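Local structure of assembly chaperone of ribosomal protein L4 (Acl4) (Chaetomium thermophilum, 5TQB) at residues Q50-V53 and E54-D57; K70-D74 and G75-E79. The protein probably binds newly made ribosomal protein L4 as its dedicated assembly chaperone, through a helical scaffold that includes a tetratricopeptide repeat. All blocks are in the same frame, centred on the assembly; numbering follows the deposited sequence.

How the contacts relate
Both contacts are helix exits, met one after the other along the chain and lying near the two ends of helix 58-71. Contact 1 covers the last turn of helix 41-54 and the tight turn leading into helix 58-71; contact 2 begins on the final residues of helix 58-71 and follows the loop toward helix 79-82. Their centres are 22 Å apart and their nearest atoms about 9 Å apart, so they do not touch. Helices 41-54 and 58-71 form the helical hairpin of the predicted repeat, residues 42-75; contact 1 makes its turn and contact 2 its exit. The second protein chain of the assembly meets contact 1 but not contact 2.

Contact 1 of 2, residues Q50-V53 and E54-D57; sequences QIHV and ELGD
Leu-55 lies on the flank of the last turn of helix 41-54, against Ile-51 and His-52. Leu-55 CB is 3.6 Å from Ile-51 O, and its CG comes closer, 3.3 Å from the same oxygen. A chi1 of -77° sets CG beside the backbone N; the side chain leaves across the flank of the helix, and its CD1 branch turns back toward Ile-51 and His-52. At the tip, Leu-55 CD1 is 4.2 Å from Ile-51 CG2 and also approaches the His-52 ring, 4.3 Å above its plane and offset toward the rim. Beyond these two segments, Leu-55 and Ile-51 both pack on helix 20-32.

The backbone ends the helix in a Schellman motif. Glu-54 N still makes a regular bond to Gln-50 O, and Leu-55 N a weak one to Ile-51 O. Gly-56 then swings to positive phi (85°), where a CB would jam against the preceding carbonyl; its N bonds to Val-53 O at 3.0 Å, from above the carbonyl plane. Asp-57 N closes the motif with a weak bond to His-52 O.

The strongest polar partners of the side chains lie outside the two segments, though Asp-57 OD1 also sits at the edge of the His-52 ring, 4.2 Å from its CD2. Asp-57 is an N-cap whose OD2 takes the N-H of Ala-60, starting helix 58-71, while His-52 ND1 pairs with Leu-48 O. The chemistry thus divides the work: backbone bonds and a glycine make the turn, and the Glu-54 carboxylate hydrogen-bonds to polar side chains of the other protein's chain, consistent with a chaperone holding a partner.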
loop_
_atom_site.group_PDB
_atom_site.type_symbol
_atom_site.label_atom_id
_atom_site.label_comp_id
_atom_site.label_asym_id
_atom_site.label_seq_id
_atom_site.Cartn_x
_atom_site.Cartn_y
_atom_site.Cartn_z
ATOM N N GLN B 50 15.148 -1.272 -11.878
ATOM C CA GLN B 50 14.154 -1.601 -10.855
ATOM C C GLN B 50 14.832 -2.001 -9.551
ATOM O O GLN B 50 14.414 -1.589 -8.471
ATOM C CB GLN B 50 13.271 -2.776 -11.294
ATOM C CG GLN B 50 12.474 -2.565 -12.566
ATOM C CD GLN B 50 11.857 -3.856 -13.095
ATOM O OE1 GLN B 50 12.058 -4.929 -12.532
ATOM N NE2 GLN B 50 11.102 -3.750 -14.182
ATOM N N ILE B 51 15.874 -2.816 -9.661
ATOM C CA ILE B 51 16.537 -3.366 -8.486
ATOM C C ILE B 51 17.174 -2.267 -7.657
ATOM O O ILE B 51 17.044 -2.247 -6.435
ATOM C CB ILE B 51 17.608 -4.406 -8.880
ATOM C CG1 ILE B 51 16.935 -5.653 -9.454
ATOM C CG2 ILE B 51 18.460 -4.803 -7.673
ATOM C CD1 ILE B 51 17.882 -6.585 -10.218
ATOM N N HIS B 52 17.860 -1.350 -8.324
ATOM C CA HIS B 52 18.552 -0.285 -7.621
ATOM C C HIS B 52 17.586 0.783 -7.109
ATOM O O HIS B 52 17.914 1.526 -6.187
ATOM C CB HIS B 52 19.644 0.304 -8.510
ATOM C CG HIS B 52 20.843 -0.584 -8.633
ATOM N ND1 HIS B 52 20.869 -1.689 -9.456
ATOM C CD2 HIS B 52 22.044 -0.549 -8.010
ATOM C CE1 HIS B 52 22.043 -2.286 -9.348
ATOM N NE2 HIS B 52 22.774 -1.614 -8.478
ATOM N N VAL B 53 16.392 0.845 -7.691
ATOM C CA VAL B 53 15.338 1.705 -7.161
ATOM C C VAL B 53 14.881 1.132 -5.834
ATOM O O VAL B 53 14.753 1.848 -4.844
ATOM C CB VAL B 53 14.133 1.801 -8.131
ATOM C CG1 VAL B 53 12.813 2.016 -7.381
ATOM C CG2 VAL B 53 14.353 2.910 -9.141
ATOM N N GLU B 54 14.634 -0.171 -5.825
ATOM C CA GLU B 54 14.184 -0.852 -4.622
ATOM C C GLU B 54 15.259 -0.804 -3.537
ATOM O O GLU B 54 14.950 -0.898 -2.352
ATOM C CB GLU B 54 13.812 -2.299 -4.944
ATOM C CG GLU B 54 12.759 -2.430 -6.038
ATOM C CD GLU B 54 11.418 -2.917 -5.518
ATOM O OE1 GLU B 54 10.374 -2.472 -6.045
ATOM O OE2 GLU B 54 11.406 -3.751 -4.589
ATOM N N LEU B 55 16.517 -0.649 -3.949
ATOM C CA LEU B 55 17.632 -0.549 -3.007
ATOM C C LEU B 55 17.804 0.864 -2.451
ATOM O O LEU B 55 18.536 1.071 -1.482
ATOM C CB LEU B 55 18.940 -0.969 -3.679
ATOM C CG LEU B 55 19.199 -2.465 -3.882
ATOM C CD1 LEU B 55 20.511 -2.671 -4.638
ATOM C CD2 LEU B 55 19.219 -3.213 -2.553
ATOM N N GLY B 56 17.146 1.833 -3.075
ATOM C CA GLY B 56 17.276 3.220 -2.672
ATOM C C GLY B 56 18.473 3.912 -3.303
ATOM O O GLY B 56 18.776 5.057 -2.965
ATOM N N ASP B 57 19.160 3.220 -4.211
ATOM C CA ASP B 57 20.266 3.819 -4.956
ATOM C C ASP B 57 19.738 4.480 -6.224
ATOM O O ASP B 57 19.721 3.879 -7.296
ATOM C CB ASP B 57 21.326 2.774 -5.310
ATOM C CG ASP B 57 22.586 3.399 -5.895
ATOM O OD1 ASP B 57 23.644 2.735 -5.883
ATOM O OD2 ASP B 57 22.522 4.560 -6.358
#

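Contact 2 of 2, residues K70-D74 and G75-E79; sequences KVDED and GSLPE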
loop_
_atom_site.group_PDB
_atom_site.type_symbol
_atom_site.label_atom_id
_atom_site.label_comp_id
_atom_site.label_asym_id
_atom_site.label_seq_id
_atom_site.Cartn_x
_atom_site.Cartn_y
_atom_site.Cartn_z
ATOM N N LYS B 70 19.035 4.358 -24.337
ATOM C CA LYS B 70 19.982 4.461 -25.437
ATOM C C LYS B 70 19.970 3.199 -26.297
ATOM O O LYS B 70 20.305 3.247 -27.476
ATOM C CB LYS B 70 21.390 4.740 -24.907
ATOM C CG LYS B 70 21.561 6.152 -24.364
ATOM C CD LYS B 70 22.838 6.302 -23.549
ATOM C CE LYS B 70 22.870 7.632 -22.811
ATOM N NZ LYS B 70 23.855 7.632 -21.694
ATOM N N VAL B 71 19.567 2.078 -25.704
ATOM C CA VAL B 71 19.448 0.811 -26.426
ATOM C C VAL B 71 18.126 0.711 -27.192
ATOM O O VAL B 71 18.042 0.012 -28.195
ATOM C CB VAL B 71 19.557 -0.384 -25.449
ATOM C CG1 VAL B 71 19.187 -1.696 -26.127
ATOM C CG2 VAL B 71 20.959 -0.471 -24.872
ATOM N N ASP B 72 17.097 1.410 -26.712
ATOM C CA ASP B 72 15.752 1.333 -27.293
ATOM C C ASP B 72 15.091 2.716 -27.272
ATOM O O ASP B 72 14.114 2.950 -26.553
ATOM C CB ASP B 72 14.912 0.312 -26.506
ATOM C CG ASP B 72 13.547 0.052 -27.131
ATOM O OD1 ASP B 72 13.413 0.168 -28.368
ATOM O OD2 ASP B 72 12.607 -0.282 -26.376
ATOM N N GLU B 73 15.629 3.626 -28.076
ATOM C CA GLU B 73 15.298 5.048 -27.973
ATOM C C GLU B 73 13.816 5.376 -28.184
ATOM O O GLU B 73 13.283 6.277 -27.538
ATOM C CB GLU B 73 16.150 5.860 -28.950
ATOM C CG GLU B 73 16.480 7.258 -28.448
ATOM C CD GLU B 73 17.742 7.300 -27.600
ATOM O OE1 GLU B 73 17.921 8.278 -26.841
ATOM O OE2 GLU B 73 18.557 6.357 -27.700
ATOM N N ASP B 74 13.157 4.651 -29.083
ATOM C CA ASP B 74 11.755 4.921 -29.407
ATOM C C ASP B 74 10.793 3.950 -28.725
ATOM O O ASP B 74 9.577 4.077 -28.872
ATOM C CB ASP B 74 11.544 4.884 -30.924
ATOM C CG ASP B 74 11.816 3.516 -31.525
ATOM O OD1 ASP B 74 12.564 2.726 -30.906
ATOM O OD2 ASP B 74 11.285 3.237 -32.623
ATOM N N GLY B 75 11.339 2.983 -27.991
ATOM C CA GLY B 75 10.531 2.030 -27.247
ATOM C C GLY B 75 9.777 1.033 -28.109
ATOM O O GLY B 75 8.860 0.362 -27.636
ATOM N N SER B 76 10.169 0.921 -29.372
ATOM C CA SER B 76 9.458 0.078 -30.328
ATOM C C SER B 76 9.681 -1.424 -30.093
ATOM O O SER B 76 8.907 -2.255 -30.574
ATOM C CB SER B 76 9.893 0.440 -31.747
ATOM O OG SER B 76 11.296 0.300 -31.887
ATOM N N LEU B 77 10.737 -1.769 -29.363
ATOM C CA LEU B 77 11.046 -3.172 -29.085
ATOM C C LEU B 77 9.983 -3.820 -28.201
ATOM O O LEU B 77 9.387 -3.146 -27.356
ATOM C CB LEU B 77 12.408 -3.295 -28.399
ATOM C CG LEU B 77 13.638 -3.121 -29.290
ATOM C CD1 LEU B 77 14.889 -2.971 -28.440
ATOM C CD2 LEU B 77 13.781 -4.299 -30.253
ATOM N N PRO B 78 9.744 -5.133 -28.389
ATOM C CA PRO B 78 8.832 -5.861 -27.496
ATOM C C PRO B 78 9.285 -5.736 -26.054
ATOM O O PRO B 78 10.493 -5.776 -25.810
ATOM C CB PRO B 78 8.965 -7.319 -27.957
ATOM C CG PRO B 78 9.497 -7.249 -29.338
ATOM C CD PRO B 78 10.351 -6.021 -29.398
ATOM N N GLU B 79 8.340 -5.591 -25.125
ATOM C CA GLU B 79 8.656 -5.379 -23.713
ATOM C C GLU B 79 9.632 -6.424 -23.197
ATOM O O GLU B 79 10.462 -6.143 -22.330
ATOM C CB GLU B 79 7.384 -5.421 -22.856
ATOM C CG GLU B 79 6.561 -4.132 -22.863
ATOM C CD GLU B 79 5.639 -4.003 -21.649
ATOM O OE1 GLU B 79 5.381 -5.019 -20.967
ATOM O OE2 GLU B 79 5.173 -2.874 -21.376
#
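Val-71, the last residue of helix 58-71, barely reaches the loop: its O is 4.3 Å from Leu-77 CD1, while its side chain packs on Ala-41 and Leu-45 of helix 41-54. What follows is a type I beta turn from Asp-72 to Gly-75, which bends the chain off the end of the helix where the predicted tetratricopeptide repeat ends.

Asp-72 leaves helical geometry and does two jobs. Asp-72 O receives Gly-75 N at 3.1 Å, the bond that closes the turn, with the donor above the carbonyl plane. Its side chain, CG anti to the backbone N (chi1 -174°), points toward the loop and lies alongside Leu-77, the two side chains running antiparallel. Asp-72 OD1 rests 3.4 Å from Leu-77 CG and accepts a long, weak but fairly straight bond from Leu-77 N. Asp-72 OD2 lies 3.2 Å from Gly-75 CA and has a weak, long ion pair with Lys-87. With an alanine in place of Asp-72, Leu-77 N would probably lose this acceptor, a gap would open beside the leucine and Lys-87 would lose its distant countercharge.

Glu-73 points its CB away from the loop and packs on Arg-108 of helix 100-125. Asp-74 turns back instead: with CG between the backbone N and the carbonyl carbon (chi1 64°), its carboxylate hangs over the peptide ahead. A weak bond from Ser-76 N to Asp-74 OD1, 3.4 Å, makes this an Asx turn around Gly-75, whose positive phi suits a glycine. The Ser-76 hydroxyl joins in, so that Asp-74 OD1 takes both N-H and O-H of one serine. The shorter of the two bonds is from Ser-76 OG, 2.9 Å from Asp-74 OD1, met on its syn side and 30° out of the carboxylate plane.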